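PDB 3I4J: aminotransferase, class III from Deinococcus radiodurans, which probably acts as a pyridoxal-phosphate-dependent transaminase, transferring amino groups from amino donors to keto-acid or aldehyde acceptors. Local coordinates for residues E103-L108 and I256-K261; D72-Y77 and F92-G97; D399-G404 and A419-A424; E197-A202 and G350-V355. The protein carries 1 engineered substitution. All blocks are in the same frame, centred on the assembly; numbering follows the deposited sequence.

Contact 1: E103-L108 and I256-K261; sequences ESAVKL and IAVLGK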
loop_
_atom_site.group_PDB
_atom_site.type_symbol
_atom_site.label_atom_id
_atom_site.label_comp_id
_atom_site.label_asym_id
_atom_site.label_seq_id
_atom_site.Cartn_x
_atom_site.Cartn_y
_atom_site.Cartn_z
ATOM N N GLU C 103 9.896 -2.525 5.529
ATOM C CA GLU C 103 10.978 -1.723 4.986
ATOM C C GLU C 103 11.232 -0.500 5.869
ATOM O O GLU C 103 12.381 -0.082 6.041
ATOM C CB GLU C 103 10.655 -1.296 3.553
ATOM C CG GLU C 103 10.580 -2.465 2.569
ATOM C CD GLU C 103 11.852 -3.311 2.541
ATOM O OE1 GLU C 103 12.937 -2.752 2.266
ATOM O OE2 GLU C 103 11.768 -4.536 2.789
ATOM N N SER C 104 10.165 0.065 6.436
ATOM C CA SER C 104 10.308 1.231 7.306
ATOM C C SER C 104 11.123 0.823 8.527
ATOM O O SER C 104 11.994 1.563 8.972
ATOM C CB SER C 104 8.945 1.757 7.772
ATOM O OG SER C 104 8.204 2.326 6.700
ATOM N N ALA C 105 10.834 -0.367 9.049
ATOM C CA ALA C 105 11.525 -0.882 10.232
ATOM C C ALA C 105 13.024 -1.039 9.990
ATOM O O ALA C 105 13.844 -0.697 10.846
ATOM C CB ALA C 105 10.917 -2.214 10.646
ATOM N N VAL C 106 13.374 -1.572 8.826
ATOM C CA VAL C 106 14.769 -1.769 8.456
ATOM C C VAL C 106 15.465 -0.421 8.298
ATOM O O VAL C 106 16.577 -0.218 8.789
ATOM C CB VAL C 106 14.867 -2.563 7.128
ATOM C CG1 VAL C 106 16.294 -2.576 6.620
ATOM C CG2 VAL C 106 14.375 -3.986 7.349
ATOM N N LYS C 107 14.801 0.505 7.617
ATOM C CA LYS C 107 15.352 1.835 7.392
ATOM C C LYS C 107 15.633 2.503 8.741
ATOM O O LYS C 107 16.702 3.089 8.944
ATOM C CB LYS C 107 14.357 2.672 6.576
ATOM C CG LYS C 107 14.908 3.979 6.012
ATOM C CD LYS C 107 15.004 5.070 7.064
ATOM C CE LYS C 107 15.463 6.387 6.452
ATOM N NZ LYS C 107 14.498 6.897 5.438
ATOM N N LEU C 108 14.671 2.390 9.653
ATOM C CA LEU C 108 14.778 2.971 10.991
ATOM C C LEU C 108 15.939 2.377 11.794
ATOM O O LEU C 108 16.669 3.103 12.468
ATOM C CB LEU C 108 13.466 2.763 11.751
ATOM C CG LEU C 108 13.384 3.311 13.178
ATOM C CD1 LEU C 108 13.701 4.802 13.190
ATOM C CD2 LEU C 108 11.984 3.054 13.730
ATOM N N ILE C 256 11.352 -2.513 18.041
ATOM C CA ILE C 256 10.434 -2.131 16.966
ATOM C C ILE C 256 9.490 -3.304 16.702
ATOM O O ILE C 256 9.944 -4.429 16.511
ATOM C CB ILE C 256 11.163 -1.830 15.638
ATOM C CG1 ILE C 256 12.075 -0.615 15.787
ATOM C CG2 ILE C 256 10.131 -1.567 14.538
ATOM C CD1 ILE C 256 12.963 -0.365 14.565
ATOM N N ALA C 257 8.183 -3.044 16.719
ATOM C CA ALA C 257 7.193 -4.078 16.441
ATOM C C ALA C 257 6.519 -3.714 15.120
ATOM O O ALA C 257 6.001 -2.606 14.973
ATOM C CB ALA C 257 6.156 -4.146 17.558
ATOM N N VAL C 258 6.549 -4.635 14.162
ATOM C CA VAL C 258 5.941 -4.401 12.851
ATOM C C VAL C 258 4.552 -5.023 12.795
ATOM O O VAL C 258 4.385 -6.212 13.076
ATOM C CB VAL C 258 6.807 -5.003 11.727
ATOM C CG1 VAL C 258 6.277 -4.550 10.358
ATOM C CG2 VAL C 258 8.253 -4.574 11.908
ATOM N N LEU C 259 3.563 -4.216 12.411
ATOM C CA LEU C 259 2.175 -4.656 12.344
ATOM C C LEU C 259 1.597 -4.537 10.936
ATOM O O LEU C 259 2.069 -3.745 10.126
ATOM C CB LEU C 259 1.329 -3.822 13.308
ATOM C CG LEU C 259 1.878 -3.744 14.735
ATOM C CD1 LEU C 259 1.098 -2.714 15.552
ATOM C CD2 LEU C 259 1.800 -5.122 15.364
ATOM N N GLY C 260 0.568 -5.334 10.659
ATOM C CA GLY C 260 -0.065 -5.306 9.351
ATOM C C GLY C 260 -1.250 -6.250 9.282
ATOM O O GLY C 260 -1.698 -6.759 10.309
ATOM N N LYS C 261 -1.755 -6.487 8.074
ATOM C CA LYS C 261 -2.889 -7.386 7.856
ATOM C C LYS C 261 -4.034 -7.263 8.855
ATOM O O LYS C 261 -5.050 -6.621 8.580
ATOM C CB LYS C 261 -2.417 -8.847 7.828
ATOM C CG LYS C 261 -1.602 -9.211 6.606
ATOM C CD LYS C 261 -1.409 -10.716 6.497
ATOM C CE LYS C 261 -0.665 -11.075 5.222
ATOM N NZ LYS C 261 -0.633 -12.543 4.985
#

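Contact 2: D72-Y77 and F92-G97; sequences DVLEEY and FWAVSG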
loop_
_atom_site.group_PDB
_atom_site.type_symbol
_atom_site.label_atom_id
_atom_site.label_comp_id
_atom_site.label_asym_id
_atom_site.label_seq_id
_atom_site.Cartn_x
_atom_site.Cartn_y
_atom_site.Cartn_z
ATOM N N ASP C 72 -6.752 14.034 14.362
ATOM C CA ASP C 72 -7.206 13.637 15.683
ATOM C C ASP C 72 -7.406 12.124 15.790
ATOM O O ASP C 72 -7.108 11.535 16.828
ATOM C CB ASP C 72 -8.483 14.403 16.088
ATOM C CG ASP C 72 -9.597 14.310 15.059
ATOM O OD1 ASP C 72 -9.393 13.730 13.968
ATOM O OD2 ASP C 72 -10.696 14.837 15.354
ATOM N N VAL C 73 -7.875 11.484 14.720
ATOM C CA VAL C 73 -8.072 10.037 14.773
ATOM C C VAL C 73 -6.751 9.274 14.846
ATOM O O VAL C 73 -6.675 8.240 15.505
ATOM C CB VAL C 73 -8.908 9.509 13.577
ATOM C CG1 VAL C 73 -10.293 10.101 13.640
ATOM C CG2 VAL C 73 -8.237 9.847 12.253
ATOM N N LEU C 74 -5.715 9.774 14.177
ATOM C CA LEU C 74 -4.415 9.112 14.225
ATOM C C LEU C 74 -3.840 9.285 15.629
ATOM O O LEU C 74 -3.303 8.340 16.209
ATOM C CB LEU C 74 -3.452 9.707 13.192
ATOM C CG LEU C 74 -2.050 9.079 13.124
ATOM C CD1 LEU C 74 -2.166 7.576 12.896
ATOM C CD2 LEU C 74 -1.239 9.727 12.006
ATOM N N GLU C 75 -3.952 10.497 16.169
ATOM C CA GLU C 75 -3.459 10.778 17.518
ATOM C C GLU C 75 -4.141 9.849 18.518
ATOM O O GLU C 75 -3.496 9.289 19.407
ATOM C CB GLU C 75 -3.760 12.227 17.916
ATOM C CG GLU C 75 -3.032 13.295 17.118
ATOM C CD GLU C 75 -1.533 13.261 17.324
ATOM O OE1 GLU C 75 -1.087 12.821 18.411
ATOM O OE2 GLU C 75 -0.803 13.691 16.409
ATOM N N GLU C 76 -5.455 9.699 18.376
ATOM C CA GLU C 76 -6.226 8.848 19.271
ATOM C C GLU C 76 -5.834 7.386 19.106
ATOM O O GLU C 76 -5.517 6.700 20.079
ATOM C CB GLU C 76 -7.723 9.015 19.002
ATOM C CG GLU C 76 -8.613 8.162 19.891
ATOM C CD GLU C 76 -10.091 8.352 19.597
ATOM O OE1 GLU C 76 -10.427 9.159 18.699
ATOM O OE2 GLU C 76 -10.918 7.693 20.266
ATOM N N TYR C 77 -5.838 6.919 17.862
ATOM C CA TYR C 77 -5.503 5.533 17.564
ATOM C C TYR C 77 -4.096 5.131 18.011
ATOM O O TYR C 77 -3.918 4.066 18.599
ATOM C CB TYR C 77 -5.657 5.275 16.063
ATOM C CG TYR C 77 -5.353 3.854 15.662
ATOM C CD1 TYR C 77 -6.126 2.793 16.133
ATOM C CD2 TYR C 77 -4.290 3.568 14.805
ATOM C CE1 TYR C 77 -5.849 1.477 15.763
ATOM C CE2 TYR C 77 -4.006 2.258 14.429
ATOM C CZ TYR C 77 -4.786 1.220 14.911
ATOM O OH TYR C 77 -4.497 -0.075 14.539
ATOM N N PHE C 92 3.927 5.213 16.972
ATOM C CA PHE C 92 3.295 4.542 15.845
ATOM C C PHE C 92 3.521 5.221 14.496
ATOM O O PHE C 92 3.147 6.376 14.290
ATOM C CB PHE C 92 1.789 4.421 16.114
ATOM C CG PHE C 92 1.021 3.720 15.022
ATOM C CD1 PHE C 92 1.376 2.432 14.616
ATOM C CD2 PHE C 92 -0.061 4.343 14.406
ATOM C CE1 PHE C 92 0.661 1.780 13.612
ATOM C CE2 PHE C 92 -0.781 3.696 13.403
ATOM C CZ PHE C 92 -0.418 2.413 13.006
ATOM N N TRP C 93 4.138 4.479 13.586
ATOM C CA TRP C 93 4.408 4.938 12.231
ATOM C C TRP C 93 3.413 4.173 11.358
ATOM O O TRP C 93 3.572 2.974 11.120
ATOM C CB TRP C 93 5.847 4.596 11.841
ATOM C CG TRP C 93 6.163 4.816 10.387
ATOM C CD1 TRP C 93 6.476 3.860 9.460
ATOM C CD2 TRP C 93 6.210 6.070 9.700
ATOM N NE1 TRP C 93 6.720 4.442 8.239
ATOM C CE2 TRP C 93 6.562 5.799 8.358
ATOM C CE3 TRP C 93 5.991 7.401 10.090
ATOM C CZ2 TRP C 93 6.703 6.812 7.400
ATOM C CZ3 TRP C 93 6.132 8.410 9.136
ATOM C CH2 TRP C 93 6.485 8.106 7.806
ATOM N N ALA C 94 2.380 4.873 10.897
ATOM C CA ALA C 94 1.335 4.252 10.098
ATOM C C ALA C 94 1.635 4.238 8.606
ATOM O O ALA C 94 2.120 5.221 8.053
ATOM C CB ALA C 94 -0.002 4.970 10.344
ATOM N N VAL C 95 1.353 3.104 7.973
ATOM C CA VAL C 95 1.525 2.951 6.532
ATOM C C VAL C 95 0.345 2.137 5.994
ATOM O O VAL C 95 -0.586 1.813 6.743
ATOM C CB VAL C 95 2.875 2.277 6.160
ATOM C CG1 VAL C 95 4.025 3.216 6.491
ATOM C CG2 VAL C 95 3.032 0.946 6.881
ATOM N N SER C 96 0.373 1.802 4.707
ATOM C CA SER C 96 -0.739 1.076 4.099
ATOM C C SER C 96 -0.591 -0.439 4.002
ATOM O O SER C 96 -1.592 -1.149 3.918
ATOM C CB SER C 96 -1.020 1.632 2.699
ATOM O OG SER C 96 -1.309 3.016 2.747
ATOM N N GLY C 97 0.643 -0.938 4.004
ATOM C CA GLY C 97 0.836 -2.376 3.895
ATOM C C GLY C 97 1.996 -2.934 4.698
ATOM O O GLY C 97 2.877 -2.196 5.142
#

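Contact 3: D399-G404 and A419-A424; sequences DHLLLG and ALLAGA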
loop_
_atom_site.group_PDB
_atom_site.type_symbol
_atom_site.label_atom_id
_atom_site.label_comp_id
_atom_site.label_asym_id
_atom_site.label_seq_id
_atom_site.Cartn_x
_atom_site.Cartn_y
_atom_site.Cartn_z
ATOM N N ASP C 399 3.902 -28.469 0.958
ATOM C CA ASP C 399 3.762 -29.548 1.927
ATOM C C ASP C 399 3.245 -29.054 3.277
ATOM O O ASP C 399 3.069 -29.842 4.205
ATOM C CB ASP C 399 5.104 -30.261 2.117
ATOM C CG ASP C 399 6.274 -29.297 2.172
ATOM O OD1 ASP C 399 6.210 -28.321 2.948
ATOM O OD2 ASP C 399 7.261 -29.518 1.438
ATOM N N HIS C 400 3.002 -27.751 3.381
ATOM C CA HIS C 400 2.502 -27.149 4.615
ATOM C C HIS C 400 1.134 -26.517 4.412
ATOM O O HIS C 400 0.843 -25.968 3.353
ATOM C CB HIS C 400 3.460 -26.064 5.116
ATOM C CG HIS C 400 4.717 -26.594 5.729
ATOM N ND1 HIS C 400 5.372 -27.704 5.243
ATOM C CD2 HIS C 400 5.467 -26.135 6.759
ATOM C CE1 HIS C 400 6.474 -27.905 5.945
ATOM N NE2 HIS C 400 6.555 -26.966 6.870
ATOM N N LEU C 401 0.299 -26.600 5.441
ATOM C CA LEU C 401 -1.031 -26.012 5.402
ATOM C C LEU C 401 -1.113 -25.016 6.555
ATOM O O LEU C 401 -0.899 -25.380 7.710
ATOM C CB LEU C 401 -2.101 -27.096 5.569
ATOM C CG LEU C 401 -3.565 -26.642 5.546
ATOM C CD1 LEU C 401 -3.877 -25.930 4.235
ATOM C CD2 LEU C 401 -4.467 -27.853 5.716
ATOM N N LEU C 402 -1.398 -23.758 6.237
ATOM C CA LEU C 402 -1.505 -22.730 7.264
ATOM C C LEU C 402 -2.980 -22.447 7.528
ATOM O O LEU C 402 -3.734 -22.137 6.609
ATOM C CB LEU C 402 -0.781 -21.453 6.815
ATOM C CG LEU C 402 -0.549 -20.359 7.863
ATOM C CD1 LEU C 402 0.224 -20.932 9.041
ATOM C CD2 LEU C 402 0.227 -19.206 7.246
ATOM N N LEU C 403 -3.389 -22.570 8.786
ATOM C CA LEU C 403 -4.776 -22.327 9.165
ATOM C C LEU C 403 -4.870 -21.183 10.168
ATOM O O LEU C 403 -3.958 -20.946 10.956
ATOM C CB LEU C 403 -5.388 -23.595 9.769
ATOM C CG LEU C 403 -5.493 -24.824 8.859
ATOM C CD1 LEU C 403 -5.870 -26.052 9.686
ATOM C CD2 LEU C 403 -6.527 -24.569 7.772
ATOM N N GLY C 404 -5.989 -20.475 10.134
ATOM C CA GLY C 404 -6.170 -19.365 11.042
ATOM C C GLY C 404 -7.455 -18.629 10.743
ATOM O O GLY C 404 -7.448 -17.624 10.034
ATOM N N ALA C 419 -14.457 -30.586 10.415
ATOM C CA ALA C 419 -15.200 -31.564 9.626
ATOM C C ALA C 419 -14.907 -31.381 8.141
ATOM O O ALA C 419 -14.727 -32.353 7.405
ATOM C CB ALA C 419 -16.695 -31.420 9.887
ATOM N N LEU C 420 -14.856 -30.128 7.703
ATOM C CA LEU C 420 -14.573 -29.830 6.304
ATOM C C LEU C 420 -13.153 -30.259 5.945
ATOM O O LEU C 420 -12.908 -30.809 4.871
ATOM C CB LEU C 420 -14.749 -28.333 6.038
ATOM C CG LEU C 420 -16.163 -27.781 6.260
ATOM C CD1 LEU C 420 -16.147 -26.271 6.086
ATOM C CD2 LEU C 420 -17.145 -28.431 5.283
ATOM N N LEU C 421 -12.216 -30.002 6.851
ATOM C CA LEU C 421 -10.827 -30.362 6.618
ATOM C C LEU C 421 -10.682 -31.879 6.528
ATOM O O LEU C 421 -9.954 -32.389 5.678
ATOM C CB LEU C 421 -9.940 -29.822 7.744
ATOM C CG LEU C 421 -8.442 -30.018 7.526
ATOM C CD1 LEU C 421 -7.997 -29.192 6.329
ATOM C CD2 LEU C 421 -7.674 -29.595 8.774
ATOM N N ALA C 422 -11.381 -32.591 7.408
ATOM C CA ALA C 422 -11.335 -34.049 7.420
ATOM C C ALA C 422 -11.824 -34.580 6.075
ATOM O O ALA C 422 -11.294 -35.558 5.551
ATOM C CB ALA C 422 -12.198 -34.592 8.553
ATOM N N GLY C 423 -12.833 -33.921 5.514
ATOM C CA GLY C 423 -13.355 -34.340 4.227
ATOM C C GLY C 423 -12.333 -34.158 3.122
ATOM O O GLY C 423 -12.186 -35.019 2.252
ATOM N N ALA C 424 -11.629 -33.028 3.152
ATOM C CA ALA C 424 -10.606 -32.726 2.157
ATOM C C ALA C 424 -9.474 -33.743 2.250
ATOM O O ALA C 424 -8.980 -34.235 1.233
ATOM C CB ALA C 424 -10.060 -31.313 2.375
#

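Contact 4: E197-A202 and G350-V355; sequences EPVVGA and GLLLGV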
loop_
_atom_site.group_PDB
_atom_site.type_symbol
_atom_site.label_atom_id
_atom_site.label_comp_id
_atom_site.label_asym_id
_atom_site.label_seq_id
_atom_site.Cartn_x
_atom_site.Cartn_y
_atom_site.Cartn_z
ATOM N N GLU C 197 9.945 -13.241 13.029
ATOM C CA GLU C 197 8.516 -13.398 13.286
ATOM C C GLU C 197 8.521 -14.222 14.571
ATOM O O GLU C 197 9.141 -15.280 14.610
ATOM C CB GLU C 197 7.841 -14.251 12.211
ATOM C CG GLU C 197 7.858 -13.712 10.797
ATOM C CD GLU C 197 7.344 -14.743 9.803
ATOM O OE1 GLU C 197 8.120 -15.639 9.407
ATOM O OE2 GLU C 197 6.157 -14.668 9.438
ATOM N N PRO C 198 7.836 -13.762 15.629
ATOM C CA PRO C 198 7.843 -14.558 16.864
ATOM C C PRO C 198 7.380 -15.990 16.578
ATOM O O PRO C 198 7.978 -16.965 17.044
ATOM C CB PRO C 198 6.880 -13.794 17.769
ATOM C CG PRO C 198 7.094 -12.364 17.341
ATOM C CD PRO C 198 7.118 -12.492 15.819
ATOM N N VAL C 199 6.296 -16.099 15.817
ATOM C CA VAL C 199 5.748 -17.384 15.402
ATOM C C VAL C 199 5.771 -17.258 13.886
ATOM O O VAL C 199 5.241 -16.290 13.339
ATOM C CB VAL C 199 4.298 -17.578 15.901
ATOM C CG1 VAL C 199 3.709 -18.856 15.326
ATOM C CG2 VAL C 199 4.283 -17.641 17.424
ATOM N N VAL C 200 6.409 -18.213 13.220
ATOM C CA VAL C 200 6.542 -18.185 11.767
ATOM C C VAL C 200 5.230 -18.363 11.014
ATOM O O VAL C 200 4.342 -19.100 11.443
ATOM C CB VAL C 200 7.555 -19.253 11.292
ATOM C CG1 VAL C 200 7.685 -19.226 9.772
ATOM C CG2 VAL C 200 8.913 -18.992 11.938
ATOM N N GLY C 201 5.127 -17.676 9.880
ATOM C CA GLY C 201 3.932 -17.753 9.064
ATOM C C GLY C 201 4.022 -18.769 7.942
ATOM O O GLY C 201 4.425 -19.912 8.151
ATOM N N ALA C 202 3.652 -18.336 6.741
ATOM C CA ALA C 202 3.649 -19.184 5.553
ATOM C C ALA C 202 4.915 -19.997 5.290
ATOM O O ALA C 202 4.828 -21.165 4.914
ATOM C CB ALA C 202 3.322 -18.334 4.328
ATOM N N GLY C 350 -2.278 -20.007 19.642
ATOM C CA GLY C 350 -3.472 -19.195 19.481
ATOM C C GLY C 350 -4.167 -19.683 18.216
ATOM O O GLY C 350 -4.263 -20.889 17.993
ATOM N N LEU C 351 -4.637 -18.766 17.373
ATOM C CA LEU C 351 -5.304 -19.169 16.143
ATOM C C LEU C 351 -4.431 -19.087 14.893
ATOM O O LEU C 351 -4.899 -18.744 13.805
ATOM C CB LEU C 351 -6.607 -18.384 15.948
ATOM C CG LEU C 351 -7.814 -18.982 16.692
ATOM C CD1 LEU C 351 -9.018 -18.045 16.603
ATOM C CD2 LEU C 351 -8.151 -20.349 16.096
ATOM N N LEU C 352 -3.148 -19.384 15.071
ATOM C CA LEU C 352 -2.200 -19.447 13.966
ATOM C C LEU C 352 -1.724 -20.895 14.069
ATOM O O LEU C 352 -0.988 -21.251 14.989
ATOM C CB LEU C 352 -1.035 -18.474 14.168
ATOM C CG LEU C 352 0.078 -18.566 13.120
ATOM C CD1 LEU C 352 -0.528 -18.558 11.733
ATOM C CD2 LEU C 352 1.051 -17.405 13.286
ATOM N N LEU C 353 -2.170 -21.739 13.145
ATOM C CA LEU C 353 -1.810 -23.151 13.195
ATOM C C LEU C 353 -1.215 -23.649 11.892
ATOM O O LEU C 353 -1.389 -23.032 10.843
ATOM C CB LEU C 353 -3.042 -23.993 13.547
ATOM C CG LEU C 353 -3.807 -23.604 14.816
ATOM C CD1 LEU C 353 -4.947 -22.646 14.467
ATOM C CD2 LEU C 353 -4.355 -24.857 15.480
ATOM N N GLY C 354 -0.518 -24.779 11.966
ATOM C CA GLY C 354 0.091 -25.335 10.775
ATOM C C GLY C 354 0.058 -26.847 10.756
ATOM O O GLY C 354 0.081 -27.499 11.803
ATOM N N VAL C 355 -0.014 -27.399 9.552
ATOM C CA VAL C 355 -0.034 -28.842 9.353
ATOM C C VAL C 355 1.020 -29.166 8.310
ATOM O O VAL C 355 0.988 -28.632 7.200
ATOM C CB VAL C 355 -1.417 -29.324 8.837
ATOM C CG1 VAL C 355 -1.380 -30.826 8.558
ATOM C CG2 VAL C 355 -2.492 -29.009 9.860
#

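Contact 1: E103-L108 and I256-K261
Ala-105 and Leu-108 of helix 98-115 pack on Ile-256 and Val-258 of strand 256-259, an inner strand of the mixed seven-stranded sheet that forms the large-domain core of fold type I pyridoxal-phosphate enzymes. Helix and strand run nearly antiparallel, at 162°, with their axes 9.2 Å apart at closest approach. The closest CA pair is Ala-105 CA and Ile-256 CA, 6.9 Å apart, where the helix carries only a methyl.

The side-chain contacts are all apolar. Ala-105 CB points at two strand methyls, Val-258 CG2 at 3.8 Å and Ile-256 CG2 at 4.0 Å; the strand's alternation puts both residues on the face turned to the helix. Beside them Leu-108 and Ile-256 cross at a slant. Ile-256 sends CG1 opposite its carbonyl carbon (chi1 -64°) and then extends, which takes CD1 to the leucine's branch.

No hydrogen bond joins the segments. The helix bonds along its own turns, while strand 256-259 pairs with its sheet neighbours: Ile-256 with Phe-228 and Ala-230 on one side, Ala-257 with Leu-274 on the other. Leu-273 and Ile-229 extend the apolar layer under Ala-105, and Phe-5 of the second subunit packs on Leu-108. Ile-256 CD1 is the meeting point, touching Leu-108 CD2 at 3.7 Å and Ala-105 O at 3.8 Å.

Contact 2: D72-Y77 and F92-G97
Tyr-77 and Phe-92 make the tight part of this contact, which lays helix 72-84 against strand 91-95, the outermost strand of the large sheet within this chain. Their rings form an offset edge-to-face pair: the edge of Tyr-77 is turned toward the face of Phe-92, with planes at 78° and centroids 5.5 Å apart. The closest atoms are Tyr-77 CE2 and Phe-92 CE2, at 3.7 Å. With CG trans to the backbone N (chi1 -179°), Phe-92 reaches out from the strand to the helix.

Packing is looser around Leu-74. Its CD1 comes to the edge of the Phe-92 ring, 4.1 Å from Phe-92 CD2, and lies 4.2 Å from Ala-94 CB. Glu-76 is solvent-exposed on this helix, whereas Glu-75 hydrogen-bonds Tyr-6 of the second subunit, whose Val-4 packs on Leu-74. Val-303 of helix 300-315 covers both Leu-74 and Tyr-77.

Replacing Phe-92 by an alanine would probably leave the Tyr-77 edge without its aromatic face and open a gap beside Leu-74. Since no hydrogen bond crosses between the segments, their direct contact probably rests on apolar burial and dispersion, with a weak electrostatic share from the edge-to-face rings.

Contact 3: D399-G404 and A419-A424
Leu-403 and Leu-421 mark the nearest approach of the two backbones, yet their CA atoms are still 10.4 Å apart. Strand 400-403 and the 419-424 turns of helix 411-428 are therefore bridged by long side chains, with no backbone contact and no hydrogen bond between them. Each segment keeps its own regular bonding: in the helix Gly-423 N donates to Ala-419 O and Ala-424 N to Leu-420 O, while the strand pairs with its neighbour 352-357.

Three buried leucines do the bridging. Leu-401 and Leu-403, two positions apart, project from the same face of the strand, and Leu-421 answers both with its two methyl branches. Its CD1 lies 3.8 Å from Leu-401 CD2, and the two side chains pass alongside one another, pointing opposite ways. Its CD2 meets Leu-403 CD1 tip to tip at 4.1 Å. Leu-421 holds CG across from its backbone N (chi1 -174°), extending the fork from helix to strand, where each prong takes one leucine. Leu-403, with CG opposite its carbonyl carbon (chi1 -63°), brings CD1 to Leu-421. The joint is small, burying 97 Å² in all.

Around it, Leu-333 of helix 318-339 touches both Leu-403 and Leu-421 and so closes the leucine cluster. Ala-378 and Ala-379 of helix 372-382 pack on Ala-424. The contact thus lies where a three-stranded antiparallel sheet, with 400-403 as its outermost strand within the chain, is covered on one face by helices 318-339 and 411-428, as in the small C-terminal domain of fold type I aminotransferases.

Contact 4: E197-A202 and G350-V355
The loop that follows strand 191-196 of the large sheet meets the first residue of strand 352-357, the middle strand of the C-terminal three-stranded sheet, through Val-199 and Leu-352. Their side chains meet tip to tip, with Val-199 CG1 3.7 Å from Leu-352 CD2. Val-199 places CG1 opposite its backbone N (chi1 174°), so that this branch is the one to touch. The same leucine methyl lies 4.1 Å from Val-200 O, a van der Waals neighbour; the Val-200 side chain itself turns away.

No hydrogen bond joins the two segments. Within the loop, a weak one links Gly-201 N to Glu-197 OE2 (3.2 Å, 132° at the hydrogen), placing the carboxylate beside the Gly-201 backbone. That same oxygen would crowd a side chain at Gly-201. Glu-197 OE1 is held by Ser-130, so both carboxylate oxygens have partners.

Leu-352 is also packed by Leu-402 and Cys-240, and Val-199 by Thr-349, making the junction buried and largely apolar. A loop leaving the end of a parallel strand of the large domain and abutting the sheet of the small C-terminal domain fits the two-domain architecture of fold type I aminotransferases.

How the contacts relate
Contacts 1 and 2 both reach the large mixed sheet, from strands 256-259 and 91-95, with centres about 13 Å apart; strand 91-95 leads directly into helix 98-115, and Ser-104 OG to Trp-93 NE1 (3.0 Å) ties the two. Both also touch the second subunit. Contacts 3 and 4, centres about 14 Å apart, share the C-terminal three-stranded sheet, where Leu-401 N bonds Val-355 O at 2.8 Å. Contact 4, its centre about 19 Å from that of contact 1, sets the loop after strand 191-196 against this sheet. Along the chain contact 2 closes first and contact 3 comes last; contact 4 brings 350-355 back to a loop lying between the two segments of contact 1.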